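Local coordinates for ribonucleoside-diphosphate reductase subunit beta (PDB 6ZJK), which forms the iron-containing R2 subunit of the enzyme that reduces ribonucleoside diphosphates to deoxyribonucleoside diphosphates, and probably generates the radical needed for that reaction, at residues F62-T65 and M66-F70; H241-L244 and F245-I249; K250-K253 and N254-H258. One frame throughout, in Å; residues are numbered along the deposited sequence.

In the fold
Two helices carry the three contacts: interaction 1 is the later part of helix 58-68 and the turn after it, while interactions 2 and 3 adjoin along helix 225-255. Interaction 2 is linked to the metal centre through H241, an iron ligand. Interaction 1 packs against it, with F62 CZ 3.4 Å from V243 CG1 and M66 CE 4.2 Å from H241 CD2; the nearest atom of the M66 side chain is about 8 Å from an iron. The centres of interactions 1 and 2 are 15 Å apart. Interaction 3 follows 14 Å from interaction 2, centre to centre, where the helix has run outward to the surface, and does not touch interaction 1.

Interaction 1: residues F62-T65 and M66-F70; sequences FYRT and MLNNF
Y63 and L67, one helical turn apart, meet through carbon: L67 CD2 approaches Y63 CE1 to 3.7 Å, while CD1 of the same leucine lies over a face of the phenol ring. A trans first torsion (chi1 178°) sets the ring beside the carbonyl carbon of Y63, and the forked leucine suits a flat neighbour because one methyl can touch CE1 and CZ while the other stands over a face, farther off. On another side of the helix R64 and N68 run next to each other, R64 CG 3.7 Å from N68 ND2. The R64 carbonyl oxygen accepts the backbone N of N68 at 3.1 Å, and N68 ND2 adds a weak, strongly bent bond to the same R64 O at 2.6 Å. M66 CG packs close to F62 O, at 3.2 Å, alongside the regular bond from M66 N to that oxygen. This is the last part of helix 58-68, where the backbone bonds fade: the one from N69 N to T65 O (3.2 Å) is already weak, and asparagines, common near helix ends, supply polar side chains there. Further out, the helix lies at the dimer interface of an R2 protein, whose fold is a bundle of long helices. Y63 OH is hydrogen-bonded to Q142 of the second subunit, R64 forms a salt bridge with E74 of that subunit, and I139 of the second subunit packs on both Y63 and L67. Within the chain, W51 meets the Y63 ring and M66 rests on Q136 of helix 124-151.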
loop_
_atom_site.group_PDB
_atom_site.type_symbol
_atom_site.label_atom_id
_atom_site.label_comp_id
_atom_site.label_asym_id
_atom_site.label_seq_id
_atom_site.Cartn_x
_atom_site.Cartn_y
_atom_site.Cartn_z
ATOM N N PHE A 62 7.132 -13.344 6.625
ATOM C CA PHE A 62 7.112 -12.584 5.412
ATOM C C PHE A 62 6.998 -11.087 5.736
ATOM O O PHE A 62 7.617 -10.303 5.099
ATOM C CB PHE A 62 6.012 -13.002 4.449
ATOM C CG PHE A 62 6.227 -14.339 3.789
ATOM C CD1 PHE A 62 7.185 -15.195 4.206
ATOM C CD2 PHE A 62 5.432 -14.725 2.792
ATOM C CE1 PHE A 62 7.348 -16.409 3.593
ATOM C CE2 PHE A 62 5.571 -15.910 2.182
ATOM C CZ PHE A 62 6.522 -16.767 2.585
ATOM N N TYR A 63 6.225 -10.720 6.753
ATOM C CA TYR A 63 6.076 -9.352 7.172
ATOM C C TYR A 63 7.412 -8.857 7.578
ATOM O O TYR A 63 7.849 -7.863 7.132
ATOM C CB TYR A 63 5.095 -9.247 8.326
ATOM C CG TYR A 63 4.894 -7.883 8.880
ATOM C CD1 TYR A 63 5.669 -7.410 9.860
ATOM C CD2 TYR A 63 3.908 -7.099 8.424
ATOM C CE1 TYR A 63 5.468 -6.173 10.378
ATOM C CE2 TYR A 63 3.709 -5.865 8.918
ATOM C CZ TYR A 63 4.504 -5.415 9.888
ATOM O OH TYR A 63 4.317 -4.239 10.373
ATOM N N ARG A 64 8.102 -9.593 8.391
ATOM C CA ARG A 64 9.372 -9.164 8.883
ATOM C C ARG A 64 10.404 -8.941 7.813
ATOM O O ARG A 64 11.049 -7.947 7.785
ATOM C CB ARG A 64 9.835 -10.150 9.921
ATOM C CG ARG A 64 11.123 -9.873 10.611
ATOM C CD ARG A 64 11.384 -10.943 11.646
ATOM N NE ARG A 64 10.877 -10.564 12.950
ATOM C CZ ARG A 64 9.841 -11.116 13.565
ATOM N NH1 ARG A 64 9.181 -12.112 13.036
ATOM N NH2 ARG A 64 9.474 -10.674 14.753
ATOM N N THR A 65 10.518 -9.897 6.923
ATOM C CA THR A 65 11.452 -9.880 5.836
ATOM C C THR A 65 11.230 -8.694 4.910
ATOM O O THR A 65 12.126 -8.028 4.552
ATOM C CB THR A 65 11.300 -11.177 5.039
ATOM O OG1 THR A 65 11.778 -12.243 5.815
ATOM C CG2 THR A 65 12.073 -11.115 3.823
ATOM N N MET A 66 9.994 -8.473 4.559
ATOM C CA MET A 66 9.628 -7.418 3.672
ATOM C C MET A 66 10.005 -6.069 4.226
ATOM O O MET A 66 10.563 -5.281 3.552
ATOM C CB MET A 66 8.177 -7.492 3.322
ATOM C CG MET A 66 7.857 -8.598 2.386
ATOM S SD MET A 66 6.181 -8.816 2.032
ATOM C CE MET A 66 5.966 -8.049 0.479
ATOM N N LEU A 67 9.724 -5.828 5.480
ATOM C CA LEU A 67 10.113 -4.607 6.080
ATOM C C LEU A 67 11.594 -4.411 6.164
ATOM O O LEU A 67 12.034 -3.320 6.010
ATOM C CB LEU A 67 9.514 -4.482 7.456
ATOM C CG LEU A 67 8.312 -3.609 7.633
ATOM C CD1 LEU A 67 7.198 -3.934 6.725
ATOM C CD2 LEU A 67 7.831 -3.661 9.050
ATOM N N ASN A 68 12.354 -5.444 6.449
ATOM C CA ASN A 68 13.794 -5.324 6.503
ATOM C C ASN A 68 14.463 -5.106 5.133
ATOM O O ASN A 68 15.593 -4.837 5.046
ATOM C CB ASN A 68 14.468 -6.487 7.207
ATOM C CG ASN A 68 14.163 -6.551 8.684
ATOM O OD1 ASN A 68 14.660 -5.849 9.480
ATOM N ND2 ASN A 68 13.271 -7.382 9.012
ATOM N N ASN A 69 13.709 -5.261 4.084
ATOM C CA ASN A 69 14.221 -5.031 2.735
ATOM C C ASN A 69 14.022 -3.590 2.246
ATOM O O ASN A 69 14.256 -3.324 1.059
ATOM C CB ASN A 69 13.547 -5.978 1.737
ATOM C CG ASN A 69 14.093 -7.397 1.799
ATOM O OD1 ASN A 69 15.195 -7.653 2.299
ATOM N ND2 ASN A 69 13.311 -8.331 1.280
ATOM N N PHE A 70 13.551 -2.678 3.106
ATOM C CA PHE A 70 13.204 -1.312 2.680
ATOM C C PHE A 70 14.421 -0.560 2.126
ATOM O O PHE A 70 15.517 -0.605 2.691
ATOM C CB PHE A 70 12.574 -0.546 3.859
ATOM C CG PHE A 70 12.263 0.921 3.575
ATOM C CD1 PHE A 70 11.120 1.285 2.894
ATOM C CD2 PHE A 70 13.092 1.931 4.043
ATOM C CE1 PHE A 70 10.829 2.638 2.649
ATOM C CE2 PHE A 70 12.801 3.280 3.813
ATOM C CZ PHE A 70 11.674 3.630 3.109
#

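Interaction 2: residues H241-L244 and F245-I249; sequences HLVL and FQNII. With FE (Fe (III) ion), chain G.
V243 and N247 extend alongside each other from successive turns, with V243 CG1 3.5 Å from N247 ND2. That amide nitrogen bends back to V243 O at 3.0 Å in an almost straight hydrogen bond (176°), and the oxygen lies practically in the amide plane. The backbone N of N247 reaches the same carbonyl from the opposite face, so two donors grip V243 O; asparagine is short enough to fold back in this way. Q246 instead crosses V243 at a slant: its extended chain brings OE1 to 4.0 Å from V243 CG2, while NE2 is hydrogen-bonded to Y201 OH on helix 190-220. On a buried side the meeting is apolar, L244 CD1 and I248 CD1 approaching to 4.1 Å. The ring of F245 turns its edge to a backbone carbonyl oxygen, F245 CD1 standing 3.6 Å from H241 O. H241 itself, with CG anti to its carbonyl carbon (chi1 -59°), swings its imidazole away from the following turn. There ND1 binds the iron at 2.4 Å; a water and E137, E204 and E238 are its other ligands. NE2 is hydrogen-bonded to Q136 of helix 124-151. With the lone pair of ND1 given to the metal, NE2 is consistent with a donor to the Q136 amide oxygen, a second-shell bond that would fix the rotation of the ring and polarise it as an iron ligand.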
loop_
_atom_site.group_PDB
_atom_site.type_symbol
_atom_site.label_atom_id
_atom_site.label_comp_id
_atom_site.label_asym_id
_atom_site.label_seq_id
_atom_site.Cartn_x
_atom_site.Cartn_y
_atom_site.Cartn_z
ATOM N N HIS A 241 7.878 -11.401 -3.490
ATOM C CA HIS A 241 6.558 -11.366 -4.113
ATOM C C HIS A 241 6.209 -12.718 -4.717
ATOM O O HIS A 241 5.099 -13.087 -4.796
ATOM C CB HIS A 241 6.419 -10.299 -5.183
ATOM C CG HIS A 241 6.670 -8.896 -4.716
ATOM N ND1 HIS A 241 6.479 -7.815 -5.525
ATOM C CD2 HIS A 241 7.076 -8.407 -3.531
ATOM C CE1 HIS A 241 6.784 -6.725 -4.867
ATOM N NE2 HIS A 241 7.177 -7.058 -3.664
ATOM N N LEU A 242 7.214 -13.411 -5.174
ATOM C CA LEU A 242 7.087 -14.716 -5.744
ATOM C C LEU A 242 6.645 -15.699 -4.681
ATOM O O LEU A 242 5.701 -16.330 -4.832
ATOM C CB LEU A 242 8.441 -15.124 -6.226
ATOM C CG LEU A 242 8.620 -15.717 -7.565
ATOM C CD1 LEU A 242 7.761 -15.023 -8.557
ATOM C CD2 LEU A 242 10.075 -15.629 -7.927
ATOM N N VAL A 243 7.364 -15.783 -3.598
ATOM C CA VAL A 243 7.005 -16.671 -2.545
ATOM C C VAL A 243 5.657 -16.367 -1.952
ATOM O O VAL A 243 4.973 -17.236 -1.569
ATOM C CB VAL A 243 8.014 -16.709 -1.461
ATOM C CG1 VAL A 243 7.598 -17.745 -0.477
ATOM C CG2 VAL A 243 9.347 -17.078 -2.020
ATOM N N LEU A 244 5.280 -15.113 -1.894
ATOM C CA LEU A 244 3.942 -14.756 -1.419
ATOM C C LEU A 244 2.868 -15.386 -2.298
ATOM O O LEU A 244 1.972 -16.081 -1.801
ATOM C CB LEU A 244 3.779 -13.231 -1.357
ATOM C CG LEU A 244 2.420 -12.613 -0.977
ATOM C CD1 LEU A 244 1.946 -13.139 0.367
ATOM C CD2 LEU A 244 2.508 -11.107 -0.923
ATOM N N PHE A 245 2.974 -15.194 -3.602
ATOM C CA PHE A 245 2.010 -15.771 -4.524
ATOM C C PHE A 245 2.074 -17.315 -4.561
ATOM O O PHE A 245 1.112 -17.940 -4.696
ATOM C CB PHE A 245 2.029 -15.113 -5.903
ATOM C CG PHE A 245 1.155 -13.890 -5.990
ATOM C CD1 PHE A 245 1.525 -12.748 -5.422
ATOM C CD2 PHE A 245 -0.055 -13.928 -6.585
ATOM C CE1 PHE A 245 0.730 -11.662 -5.457
ATOM C CE2 PHE A 245 -0.861 -12.834 -6.619
ATOM C CZ PHE A 245 -0.462 -11.705 -6.057
ATOM N N GLN A 246 3.232 -17.889 -4.406
ATOM C CA GLN A 246 3.335 -19.349 -4.297
ATOM C C GLN A 246 2.475 -19.876 -3.142
ATOM O O GLN A 246 1.735 -20.859 -3.290
ATOM C CB GLN A 246 4.809 -19.746 -4.116
ATOM C CG GLN A 246 5.645 -19.681 -5.418
ATOM C CD GLN A 246 7.160 -19.866 -5.212
ATOM O OE1 GLN A 246 7.626 -20.088 -4.085
ATOM N NE2 GLN A 246 7.934 -19.799 -6.325
ATOM N N ASN A 247 2.562 -19.225 -1.984
ATOM C CA ASN A 247 1.794 -19.648 -0.817
ATOM C C ASN A 247 0.311 -19.333 -0.948
ATOM O O ASN A 247 -0.535 -20.135 -0.532
ATOM C CB ASN A 247 2.367 -18.997 0.427
ATOM C CG ASN A 247 3.533 -19.764 0.952
ATOM O OD1 ASN A 247 3.349 -20.666 1.753
ATOM N ND2 ASN A 247 4.728 -19.413 0.538
ATOM N N ILE A 248 -0.036 -18.186 -1.529
ATOM C CA ILE A 248 -1.448 -17.885 -1.736
ATOM C C ILE A 248 -2.088 -18.953 -2.616
ATOM O O ILE A 248 -3.181 -19.447 -2.317
ATOM C CB ILE A 248 -1.632 -16.468 -2.328
ATOM C CG1 ILE A 248 -1.279 -15.379 -1.301
ATOM C CG2 ILE A 248 -3.065 -16.265 -2.760
ATOM C CD1 ILE A 248 -1.412 -13.909 -1.873
ATOM N N ILE A 249 -1.416 -19.369 -3.663
ATOM C CA ILE A 249 -1.959 -20.377 -4.540
ATOM C C ILE A 249 -2.084 -21.741 -3.843
ATOM O O ILE A 249 -3.058 -22.427 -4.004
ATOM C CB ILE A 249 -1.114 -20.535 -5.799
ATOM C CG1 ILE A 249 -1.361 -19.390 -6.756
ATOM C CG2 ILE A 249 -1.477 -21.801 -6.519
ATOM C CD1 ILE A 249 -0.239 -19.191 -7.733
HETATM FE FE FE G . 6.600 -7.455 -7.887
HETATM O O HOH W 1 8.546 -6.582 -7.544
#

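Interaction 3: residues K250-K253 and N254-H258; sequences KELK and NENSH
L252 and N256 are brought together by the torsions of the asparagine: CG stands anti to its own carbonyl carbon (chi1 -61°), and a chi2 of -83° turns the amide back along the chain. ND2 thereby donates a hydrogen bond to the carbonyl oxygen of L252 at 3.0 Å. The oxygen is approached in its carbonyl plane, on a lone pair, and itself lies close to the plane of the asparagine amide, so both flat groups are well turned for the bond. Nearby, the methyl CD2 of L252 sits 3.9 Å from the same ND2. The residue before N256, E255, lies one turn on from E251 and keeps an extended chain against the backbone, its CG 3.5 Å from E251 O, while E255 N donates a hydrogen bond to that oxygen at 3.0 Å. The chain of E251 is instead folded near its base, and the two carboxylates come fairly close, E251 OE1 to E255 OE2 at 4.6 Å. Such like charges would probably raise the proton affinity of one or both. Of the other two oxygens, E251 OE2 is hydrogen-bonded to W58 NE1 and E255 OE1 to the backbone N of M40. K253 points outward to a salt bridge with E265 of helix 262-287, and a lysine suits a place near the negative end of the helix dipole. N254 N still makes the regular bond to K250 O, at 3.2 Å. The backbone has left helical geometry at N256. A side-chain amide reaching back to a last-turn carbonyl, as asparagine often does near helix C-termini, takes up one of the carbonyls there, here in helix 225-255, which carries iron ligands deeper in the R2 helical bundle.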
loop_
_atom_site.group_PDB
_atom_site.type_symbol
_atom_site.label_atom_id
_atom_site.label_comp_id
_atom_site.label_asym_id
_atom_site.label_seq_id
_atom_site.Cartn_x
_atom_site.Cartn_y
_atom_site.Cartn_z
ATOM N N LYS A 250 -1.102 -22.084 -3.038
ATOM C CA LYS A 250 -1.105 -23.358 -2.329
ATOM C C LYS A 250 -2.296 -23.455 -1.370
ATOM O O LYS A 250 -2.918 -24.520 -1.244
ATOM C CB LYS A 250 0.214 -23.514 -1.560
ATOM C CG LYS A 250 0.298 -24.750 -0.654
ATOM C CD LYS A 250 1.709 -24.934 -0.067
ATOM C CE LYS A 250 1.742 -26.050 1.021
ATOM N NZ LYS A 250 2.546 -25.782 2.314
ATOM N N GLU A 251 -2.586 -22.364 -0.657
ATOM C CA GLU A 251 -3.713 -22.385 0.274
ATOM C C GLU A 251 -5.045 -22.374 -0.469
ATOM O O GLU A 251 -5.983 -23.074 -0.075
ATOM C CB GLU A 251 -3.639 -21.210 1.253
ATOM C CG GLU A 251 -2.346 -21.066 2.077
ATOM C CD GLU A 251 -2.056 -22.238 3.019
ATOM O OE1 GLU A 251 -2.891 -23.165 3.129
ATOM O OE2 GLU A 251 -0.976 -22.230 3.655
ATOM N N LEU A 252 -5.138 -21.629 -1.576
ATOM C CA LEU A 252 -6.378 -21.615 -2.350
ATOM C C LEU A 252 -6.720 -22.996 -2.888
ATOM O O LEU A 252 -7.899 -23.363 -2.954
ATOM C CB LEU A 252 -6.284 -20.624 -3.508
ATOM C CG LEU A 252 -6.400 -19.136 -3.154
ATOM C CD1 LEU A 252 -6.070 -18.265 -4.372
ATOM C CD2 LEU A 252 -7.788 -18.814 -2.616
ATOM N N LYS A 253 -5.707 -23.754 -3.334
ATOM C CA LYS A 253 -5.864 -25.125 -3.805
ATOM C C LYS A 253 -6.415 -26.024 -2.703
ATOM O O LYS A 253 -7.267 -26.879 -2.965
ATOM C CB LYS A 253 -4.538 -25.693 -4.310
ATOM C CG LYS A 253 -4.719 -27.087 -4.901
ATOM C CD LYS A 253 -3.567 -27.540 -5.789
ATOM C CE LYS A 253 -3.438 -29.072 -5.748
ATOM N NZ LYS A 253 -4.375 -29.753 -6.682
ATOM N N ASN A 254 -5.812 -25.897 -1.522
ATOM C CA ASN A 254 -6.192 -26.772 -0.415
ATOM C C ASN A 254 -7.629 -26.523 0.043
ATOM O O ASN A 254 -8.355 -27.477 0.354
ATOM C CB ASN A 254 -5.227 -26.590 0.757
ATOM C CG ASN A 254 -5.597 -27.464 1.948
ATOM O OD1 ASN A 254 -5.708 -26.993 3.083
ATOM N ND2 ASN A 254 -5.797 -28.741 1.688
ATOM N N GLU A 255 -8.076 -25.258 0.044
ATOM C CA GLU A 255 -9.379 -24.877 0.584
ATOM C C GLU A 255 -10.493 -24.830 -0.468
ATOM O O GLU A 255 -11.652 -24.579 -0.108
ATOM C CB GLU A 255 -9.283 -23.511 1.281
ATOM C CG GLU A 255 -8.294 -23.430 2.467
ATOM C CD GLU A 255 -8.035 -21.977 2.926
ATOM O OE1 GLU A 255 -8.625 -21.044 2.339
ATOM O OE2 GLU A 255 -7.237 -21.756 3.872
ATOM N N ASN A 256 -10.173 -25.024 -1.749
ATOM C CA ASN A 256 -11.128 -24.926 -2.864
ATOM C C ASN A 256 -10.876 -26.039 -3.885
ATOM O O ASN A 256 -10.824 -25.805 -5.097
ATOM C CB ASN A 256 -11.032 -23.563 -3.560
ATOM C CG ASN A 256 -11.355 -22.407 -2.642
ATOM O OD1 ASN A 256 -12.522 -22.074 -2.441
ATOM N ND2 ASN A 256 -10.327 -21.785 -2.080
ATOM N N SER A 257 -10.752 -27.281 -3.399
ATOM C CA SER A 257 -10.298 -28.364 -4.267
ATOM C C SER A 257 -11.299 -28.677 -5.372
ATOM O O SER A 257 -10.896 -29.105 -6.461
ATOM C CB SER A 257 -10.007 -29.613 -3.441
ATOM O OG SER A 257 -11.193 -30.140 -2.876
ATOM N N HIS A 258 -12.591 -28.421 -5.143
ATOM C CA HIS A 258 -13.583 -28.669 -6.184
ATOM C C HIS A 258 -13.422 -27.727 -7.375
ATOM O O HIS A 258 -13.857 -28.076 -8.479
ATOM C CB HIS A 258 -14.998 -28.549 -5.612
ATOM C CG HIS A 258 -15.324 -27.185 -5.088
ATOM N ND1 HIS A 258 -14.882 -26.730 -3.860
ATOM C CD2 HIS A 258 -16.024 -26.162 -5.635
ATOM C CE1 HIS A 258 -15.305 -25.493 -3.672
ATOM N NE2 HIS A 258 -15.999 -25.124 -4.735
#